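Local coordinates for TetR family transcriptional regulator (Streptomyces coelicolor, PDB 6SRN), which probably binds operator DNA as a TetR-family transcriptional regulator of antibiotic production and takes up a furan-carboxylic acid hormone in a pocket of its C-terminal domain, at residues Arg31-Leu35 with Val66-Phe70; Val80-Tyr85 with Ala125-Gln130; Val106-Leu110 with Trp147-Leu151. One frame throughout, in Å; residues are numbered along the deposited sequence.

Contact 1 (Arg31-Leu35 with Val66-Phe70); sequences RAQIL and VYFHF
F70 and H69, in the 66-70 segment, meet R31, I34 and L35 of helix 31-49 in the TetR-type DNA-binding domain, where 51-70 is the predicted helix-turn-helix motif. The contact packs the end of that motif against the first helix of the domain.

Apolar contacts make up its buried side. The F70 ring is met obliquely by three residues of helix 31-49: I34 CG2 lies 3.5 Å from F70 CE2, and L35 CD2 lies 3.7 Å from F70 CZ, with R31 as the third. The two branches of I34 divide the work. CG2, anti to the backbone N, reaches F70 and V66 CG1, whereas CD1 sits over one face of the H69 imidazole in a CH-pi contact, 3.8 Å from the ring centroid. F68 CD2 lies over the opposite face of this ring. Beyond the two segments, F70 also touches L76 and A79 of helix 73-86, and V66 reaches helix 52-59.

Polar contacts gather on the solvent-exposed side, around R31. Its chain is fully extended from CG to NE, which carries the guanidinium alongside F70; CE1 of that ring lies over one guanidinium face, the two planes 37° apart. R31 NH1 donates to H69 O (3.0 Å), approaching from above the carbonyl plane with a bent N-H...O angle of 141°. Two waters add further links: one joins R31 NH1 to H69 ND1, while the other accepts from R31 NH2 and donates to H69 O at 3.1 Å.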
# COMPACT_ATOMS: atom_id res chain seq x y z
N ARG A 31 17.55 -5.13 25.22
CA ARG A 31 17.19 -4.31 24.06
C ARG A 31 15.97 -4.86 23.37
O ARG A 31 15.06 -4.11 23.03
CB ARG A 31 18.36 -4.24 23.09
CG ARG A 31 18.19 -3.18 22.01
CD ARG A 31 19.38 -3.20 21.06
NE ARG A 31 19.27 -2.20 20.00
CZ ARG A 31 19.63 -0.92 20.11
NH1 ARG A 31 20.08 -0.42 21.28
NH2 ARG A 31 19.47 -0.11 19.06
N ALA A 32 15.96 -6.17 23.15
CA ALA A 32 14.85 -6.84 22.51
C ALA A 32 13.54 -6.64 23.29
O ALA A 32 12.51 -6.45 22.68
CB ALA A 32 15.15 -8.31 22.34
N GLN A 33 13.59 -6.70 24.62
CA GLN A 33 12.40 -6.47 25.45
C GLN A 33 11.89 -5.04 25.32
O GLN A 33 10.68 -4.83 25.20
CB GLN A 33 12.69 -6.79 26.92
CG GLN A 33 12.85 -8.27 27.17
CD GLN A 33 13.21 -8.62 28.60
OE1 GLN A 33 14.22 -8.18 29.13
NE2 GLN A 33 12.40 -9.48 29.22
N ILE A 34 12.82 -4.10 25.32
CA ILE A 34 12.44 -2.69 25.12
C ILE A 34 11.82 -2.53 23.72
O ILE A 34 10.81 -1.86 23.58
CB ILE A 34 13.64 -1.74 25.32
CG1 ILE A 34 14.19 -1.88 26.74
CG2 ILE A 34 13.26 -0.30 25.01
CD1 ILE A 34 15.58 -1.29 26.94
N LEU A 35 12.45 -3.12 22.72
CA LEU A 35 11.95 -3.03 21.36
C LEU A 35 10.57 -3.66 21.23
O LEU A 35 9.75 -3.12 20.51
CB LEU A 35 12.91 -3.73 20.38
CG LEU A 35 14.10 -2.98 19.77
CD1 LEU A 35 14.74 -3.86 18.70
CD2 LEU A 35 13.67 -1.67 19.14
N VAL A 66 15.98 3.66 29.61
CA VAL A 66 15.65 3.42 28.22
C VAL A 66 16.51 4.22 27.23
O VAL A 66 16.93 3.71 26.19
CB VAL A 66 14.16 3.68 27.92
CG1 VAL A 66 13.81 3.53 26.45
CG2 VAL A 66 13.27 2.76 28.71
N TYR A 67 16.75 5.49 27.56
CA TYR A 67 17.54 6.36 26.69
C TYR A 67 18.98 5.88 26.53
O TYR A 67 19.62 6.20 25.52
CB TYR A 67 17.51 7.80 27.20
CG TYR A 67 16.23 8.60 26.94
CD1 TYR A 67 15.56 8.54 25.72
CD2 TYR A 67 15.72 9.43 27.92
CE1 TYR A 67 14.42 9.29 25.49
CE2 TYR A 67 14.57 10.19 27.70
CZ TYR A 67 13.92 10.10 26.49
OH TYR A 67 12.78 10.87 26.28
N PHE A 68 19.49 5.11 27.48
CA PHE A 68 20.80 4.48 27.30
C PHE A 68 20.81 3.59 26.06
O PHE A 68 21.73 3.64 25.27
CB PHE A 68 21.21 3.66 28.50
CG PHE A 68 22.47 2.87 28.28
CD1 PHE A 68 23.70 3.51 28.15
CD2 PHE A 68 22.43 1.48 28.25
CE1 PHE A 68 24.87 2.78 28.00
CE2 PHE A 68 23.60 0.74 28.09
CZ PHE A 68 24.82 1.39 27.97
N HIS A 69 19.76 2.81 25.88
CA HIS A 69 19.65 1.94 24.70
C HIS A 69 19.24 2.69 23.44
O HIS A 69 19.78 2.42 22.34
CB HIS A 69 18.63 0.88 24.99
CG HIS A 69 18.99 -0.04 26.11
ND1 HIS A 69 19.74 -1.18 25.92
CD2 HIS A 69 18.67 -0.02 27.43
CE1 HIS A 69 19.89 -1.81 27.07
NE2 HIS A 69 19.23 -1.15 28.00
N PHE A 70 18.30 3.63 23.59
CA PHE A 70 17.74 4.40 22.46
C PHE A 70 17.61 5.84 22.87
O PHE A 70 16.69 6.21 23.59
CB PHE A 70 16.32 3.87 22.07
CG PHE A 70 16.27 2.40 21.85
CD1 PHE A 70 16.66 1.87 20.63
CD2 PHE A 70 15.82 1.55 22.85
CE1 PHE A 70 16.61 0.51 20.41
CE2 PHE A 70 15.80 0.18 22.64
CZ PHE A 70 16.21 -0.33 21.42
O HOH W 1 19.58 2.93 19.28
O HOH W 2 21.16 -1.72 23.70

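Contact 2 (Val80-Tyr85 with Ala125-Gln130); sequences VVEEHY and AGARLQ. With LUB (4-(Hydroxymethyl)-2-propylfuran-3-carboxylic acid), chain B.
Y85 of helix 73-86 and Q130 of helix 121-131 meet over the bound furan-carboxylic acid, where the helix leading out of the DNA-binding domain crosses one of the ligand-binding domain. Their short segments cross at -125°, and V81 CA comes within 4.4 Å of G126 CA. Along the Q130 side chain, CB lies 3.5 Å from the ligand hydroxymethyl oxygen O13, and CG lies about equally far from that oxygen and from Y85 OH. The chain then bends at chi2 (-72°), bringing CD beside V81 CG1 and turning NE2 to Y85 OH, to which it donates an almost straight bond (3.0 Å, 171°) in its own amide plane. NE2 is also hydrogen-bonded to P141 O. Nearby, the H84 ring lies flat on G126, whose CA stands over the ring centre, 3.6 Å from the centroid. H84 ND1 donates to V81 O on a lone pair, which fixes the rotation of this ring. V80 CG1 and V81 CG2 pack on L129. Y85 OH accepts from Q130 and donates to ligand O10 (2.6 Å); this phenol, on helix 73-86, joins the ligand carboxylate to helix 121-131, consistent with ligand binding being felt by the helix leading to the DNA-binding domain.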
# COMPACT_ATOMS: atom_id res chain seq x y z
N VAL A 80 13.01 -0.20 15.56
CA VAL A 80 11.85 -1.05 15.30
C VAL A 80 11.74 -1.34 13.81
O VAL A 80 11.63 -2.48 13.40
CB VAL A 80 10.55 -0.39 15.82
CG1 VAL A 80 9.31 -1.14 15.31
CG2 VAL A 80 10.57 -0.36 17.34
N VAL A 81 11.80 -0.31 12.98
CA VAL A 81 11.69 -0.54 11.53
C VAL A 81 12.85 -1.40 11.02
O VAL A 81 12.67 -2.35 10.26
CB VAL A 81 11.60 0.79 10.76
CG1 VAL A 81 11.62 0.56 9.27
CG2 VAL A 81 10.35 1.51 11.15
N GLU A 82 14.06 -1.08 11.45
CA GLU A 82 15.22 -1.88 11.00
C GLU A 82 15.06 -3.34 11.40
O GLU A 82 15.38 -4.26 10.64
CB GLU A 82 16.53 -1.34 11.58
CG GLU A 82 17.02 -0.07 11.00
CD GLU A 82 18.32 0.31 11.72
OE1 GLU A 82 18.55 -0.01 12.92
OE2 GLU A 82 19.14 0.86 11.05
N GLU A 83 14.56 -3.60 12.60
CA GLU A 83 14.44 -4.96 13.06
C GLU A 83 13.43 -5.73 12.23
O GLU A 83 13.62 -6.90 11.94
CB GLU A 83 14.06 -4.96 14.54
CG GLU A 83 13.61 -6.29 15.08
CD GLU A 83 14.59 -7.39 14.80
OE1 GLU A 83 15.81 -7.12 14.80
OE2 GLU A 83 14.13 -8.55 14.62
N HIS A 84 12.33 -5.07 11.87
CA HIS A 84 11.27 -5.79 11.14
C HIS A 84 11.74 -6.16 9.73
O HIS A 84 11.15 -7.04 9.11
CB HIS A 84 9.94 -5.00 11.23
CG HIS A 84 9.47 -4.30 9.99
ND1 HIS A 84 10.11 -3.21 9.42
CD2 HIS A 84 8.35 -4.47 9.26
CE1 HIS A 84 9.43 -2.78 8.39
NE2 HIS A 84 8.34 -3.51 8.28
N TYR A 85 12.81 -5.54 9.25
CA TYR A 85 13.50 -5.99 8.01
C TYR A 85 14.63 -6.98 8.23
O TYR A 85 14.77 -7.98 7.49
CB TYR A 85 14.03 -4.81 7.21
CG TYR A 85 13.02 -3.88 6.67
CD1 TYR A 85 11.95 -4.31 5.88
CD2 TYR A 85 13.13 -2.51 6.92
CE1 TYR A 85 11.01 -3.42 5.40
CE2 TYR A 85 12.21 -1.62 6.42
CZ TYR A 85 11.15 -2.06 5.63
OH TYR A 85 10.22 -1.13 5.19
N ALA A 125 4.30 -2.73 13.93
CA ALA A 125 4.88 -1.44 14.21
C ALA A 125 5.74 -0.95 13.07
O ALA A 125 5.70 0.21 12.69
CB ALA A 125 5.68 -1.49 15.49
N GLY A 126 6.56 -1.85 12.52
CA GLY A 126 7.41 -1.47 11.38
C GLY A 126 6.57 -0.94 10.24
O GLY A 126 6.89 0.09 9.67
N ALA A 127 5.50 -1.64 9.93
CA ALA A 127 4.61 -1.22 8.86
C ALA A 127 3.91 0.09 9.19
O ALA A 127 3.83 1.02 8.36
CB ALA A 127 3.58 -2.30 8.50
N ARG A 128 3.42 0.23 10.42
CA ARG A 128 2.74 1.46 10.76
C ARG A 128 3.67 2.65 10.73
O ARG A 128 3.29 3.72 10.24
CB ARG A 128 2.06 1.37 12.12
CG ARG A 128 1.28 2.63 12.46
CD ARG A 128 0.23 2.40 13.51
NE ARG A 128 -0.53 3.63 13.74
CZ ARG A 128 -1.60 3.71 14.54
NH1 ARG A 128 -2.01 2.66 15.20
NH2 ARG A 128 -2.27 4.87 14.65
N LEU A 129 4.88 2.51 11.26
CA LEU A 129 5.86 3.61 11.21
C LEU A 129 6.18 3.99 9.76
O LEU A 129 6.22 5.20 9.43
CB LEU A 129 7.10 3.23 11.99
CG LEU A 129 6.88 3.04 13.49
CD1 LEU A 129 8.05 2.34 14.13
CD2 LEU A 129 6.62 4.37 14.16
N GLN A 130 6.38 3.01 8.89
CA GLN A 130 6.60 3.29 7.45
C GLN A 130 5.37 3.92 6.76
O GLN A 130 5.50 4.71 5.81
CB GLN A 130 7.00 2.06 6.68
CG GLN A 130 8.34 1.50 7.07
CD GLN A 130 9.50 2.35 6.61
OE1 GLN A 130 9.53 3.56 6.84
NE2 GLN A 130 10.47 1.72 5.99
C2 LUB B . 6.29 -4.81 3.09
C4 LUB B . 6.20 -2.99 4.39
C5 LUB B . 5.06 -3.67 4.57
C6 LUB B . 6.50 -5.76 1.99
O11 LUB B . 8.95 -4.05 2.22
C9 LUB B . 8.30 -3.25 2.93
O10 LUB B . 8.75 -2.08 3.21
C3 LUB B . 6.98 -3.59 3.42
C12 LUB B . 6.54 -1.80 5.28
O13 LUB B . 6.89 -0.67 4.45
O1 LUB B . 5.02 -4.75 3.68
C7 LUB B . 6.84 -7.12 2.61
C8 LUB B . 7.14 -8.17 1.57

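Contact 3 (Val106-Leu110 with Trp147-Leu151); sequences VEEML and WTHLL. With LUB (4-(Hydroxymethyl)-2-propylfuran-3-carboxylic acid), chain B.
M109 CE, at the end of a chain bent at both chi2 and chi3 (-73° and -71°), lies against both W147 and L150. It is 3.7 Å from L150 CD2 and 4.0 Å from W147 CH2, at the benzo end of the indole. No hydrogen bond crosses between the segments. The remaining side-chain contacts are also apolar: L110 CD2 reaches W147 CZ3 and L151 CD1, while V106 CG1 lies 4.3 Å from L151 CD2. The short helical segments run at 148° to one another with axes 11.8 Å apart, a separation spanned by the side chains, M109 and W147 above all. They belong to helices 102-119 and 145-161 of the all-helical TetR ligand-binding domain, and F181 and V178 of helix 170-192 pack on L110 and W147 in turn.

Ligand contacts form the second group. The end of the furan acid's propyl tail lies over one face of the W147 indole, its terminal C8 3.5 Å from CD2 and displaced toward the ring's rim. C8 is also 4.0 Å from L110 CD2, so the methyl end of the tail meets both helices in apolar surroundings. The ligand carboxylate approaches the pyrrole part of the indole, with O11 3.6 Å from W147 CD1.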
# COMPACT_ATOMS: atom_id res chain seq x y z
N VAL A 106 10.68 -18.39 -2.16
CA VAL A 106 9.97 -17.09 -2.24
C VAL A 106 8.54 -17.23 -1.68
O VAL A 106 8.09 -16.41 -0.86
CB VAL A 106 9.90 -16.59 -3.68
CG1 VAL A 106 9.13 -15.29 -3.79
CG2 VAL A 106 11.29 -16.39 -4.27
N GLU A 107 7.81 -18.27 -2.08
CA GLU A 107 6.48 -18.51 -1.57
C GLU A 107 6.45 -18.61 -0.05
O GLU A 107 5.58 -17.98 0.60
CB GLU A 107 5.90 -19.79 -2.13
CG GLU A 107 5.45 -19.76 -3.55
CD GLU A 107 4.79 -21.11 -3.79
OE1 GLU A 107 3.64 -21.33 -3.26
OE2 GLU A 107 5.48 -21.95 -4.37
N GLU A 108 7.36 -19.40 0.52
CA GLU A 108 7.32 -19.64 1.96
C GLU A 108 7.74 -18.37 2.72
O GLU A 108 7.22 -18.09 3.82
CB GLU A 108 8.17 -20.83 2.36
CG GLU A 108 8.16 -21.13 3.84
CD GLU A 108 6.81 -21.38 4.50
OE1 GLU A 108 5.80 -21.63 3.80
OE2 GLU A 108 6.80 -21.34 5.76
N MET A 109 8.67 -17.60 2.18
CA MET A 109 9.00 -16.32 2.82
C MET A 109 7.80 -15.41 2.94
O MET A 109 7.56 -14.79 3.98
CB MET A 109 10.11 -15.62 2.04
CG MET A 109 11.45 -16.30 2.23
SD MET A 109 12.15 -16.00 3.84
CE MET A 109 12.60 -14.28 3.69
N LEU A 110 7.01 -15.32 1.87
CA LEU A 110 5.85 -14.43 1.87
C LEU A 110 4.72 -15.01 2.77
O LEU A 110 4.00 -14.27 3.44
CB LEU A 110 5.37 -14.09 0.44
CG LEU A 110 6.42 -13.29 -0.34
CD1 LEU A 110 5.99 -13.24 -1.80
CD2 LEU A 110 6.58 -11.87 0.21
N TRP A 147 13.28 -6.04 0.96
CA TRP A 147 12.58 -7.25 0.55
C TRP A 147 12.77 -7.48 -0.94
O TRP A 147 12.91 -8.60 -1.36
CB TRP A 147 11.09 -7.15 0.88
CG TRP A 147 10.71 -7.72 2.23
CD1 TRP A 147 10.55 -7.02 3.43
CD2 TRP A 147 10.42 -9.07 2.52
NE1 TRP A 147 10.17 -7.91 4.43
CE2 TRP A 147 10.13 -9.18 3.91
CE3 TRP A 147 10.40 -10.24 1.74
CZ2 TRP A 147 9.75 -10.39 4.48
CZ3 TRP A 147 10.06 -11.42 2.33
CH2 TRP A 147 9.76 -11.49 3.67
N THR A 148 12.81 -6.42 -1.74
CA THR A 148 13.04 -6.58 -3.16
C THR A 148 14.39 -7.24 -3.42
O THR A 148 14.44 -8.22 -4.18
CB THR A 148 12.84 -5.26 -3.91
OG1 THR A 148 11.53 -4.75 -3.64
CG2 THR A 148 12.99 -5.47 -5.43
N HIS A 149 15.43 -6.73 -2.77
CA HIS A 149 16.78 -7.30 -2.90
C HIS A 149 16.85 -8.72 -2.38
O HIS A 149 17.50 -9.60 -2.99
CB HIS A 149 17.79 -6.40 -2.20
CG HIS A 149 18.26 -5.27 -3.05
ND1 HIS A 149 18.38 -3.97 -2.61
CD2 HIS A 149 18.64 -5.26 -4.36
CE1 HIS A 149 18.84 -3.22 -3.60
NE2 HIS A 149 18.98 -3.97 -4.67
N LEU A 150 16.16 -8.96 -1.27
CA LEU A 150 16.14 -10.29 -0.69
C LEU A 150 15.56 -11.33 -1.64
O LEU A 150 16.16 -12.38 -1.87
CB LEU A 150 15.42 -10.26 0.67
CG LEU A 150 15.42 -11.55 1.48
CD1 LEU A 150 16.82 -12.00 1.84
CD2 LEU A 150 14.59 -11.35 2.73
N LEU A 151 14.43 -11.04 -2.25
CA LEU A 151 13.72 -12.02 -3.10
C LEU A 151 14.32 -12.16 -4.50
O LEU A 151 14.17 -13.17 -5.18
CB LEU A 151 12.24 -11.63 -3.25
CG LEU A 151 11.41 -11.65 -1.95
CD1 LEU A 151 9.95 -11.39 -2.27
CD2 LEU A 151 11.58 -12.95 -1.20
C2 LUB B . 6.29 -4.81 3.09
C4 LUB B . 6.20 -2.99 4.39
C5 LUB B . 5.06 -3.67 4.57
C6 LUB B . 6.50 -5.76 1.99
O11 LUB B . 8.95 -4.05 2.22
C9 LUB B . 8.30 -3.25 2.93
O10 LUB B . 8.75 -2.08 3.21
C3 LUB B . 6.98 -3.59 3.42
C12 LUB B . 6.54 -1.80 5.28
O13 LUB B . 6.89 -0.67 4.45
O1 LUB B . 5.02 -4.75 3.68
C7 LUB B . 6.84 -7.12 2.61
C8 LUB B . 7.14 -8.17 1.57

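How the contacts relate
Contact 1 is the partly buried one, at the outer end of the chain in the DNA-binding domain, whereas contacts 2 and 3 are buried and both touch the ligand. No helix is shared, but helices 63-69 (contact 1) and 73-86 (contact 2) are consecutive, and helices 102-119, 121-131 and 145-161 alternate between contacts 3 and 2. L35 packs on V80 between contacts 1 and 2, Y85 on W147 between contacts 2 and 3. Chemistry follows place: water-mediated and direct bonds around the exposed arginine of contact 1, an enclosed polar relay to the ligand carboxylate in contact 2, and mainly apolar contacts, without a hydrogen bond between the segments, around its propyl tail in contact 3.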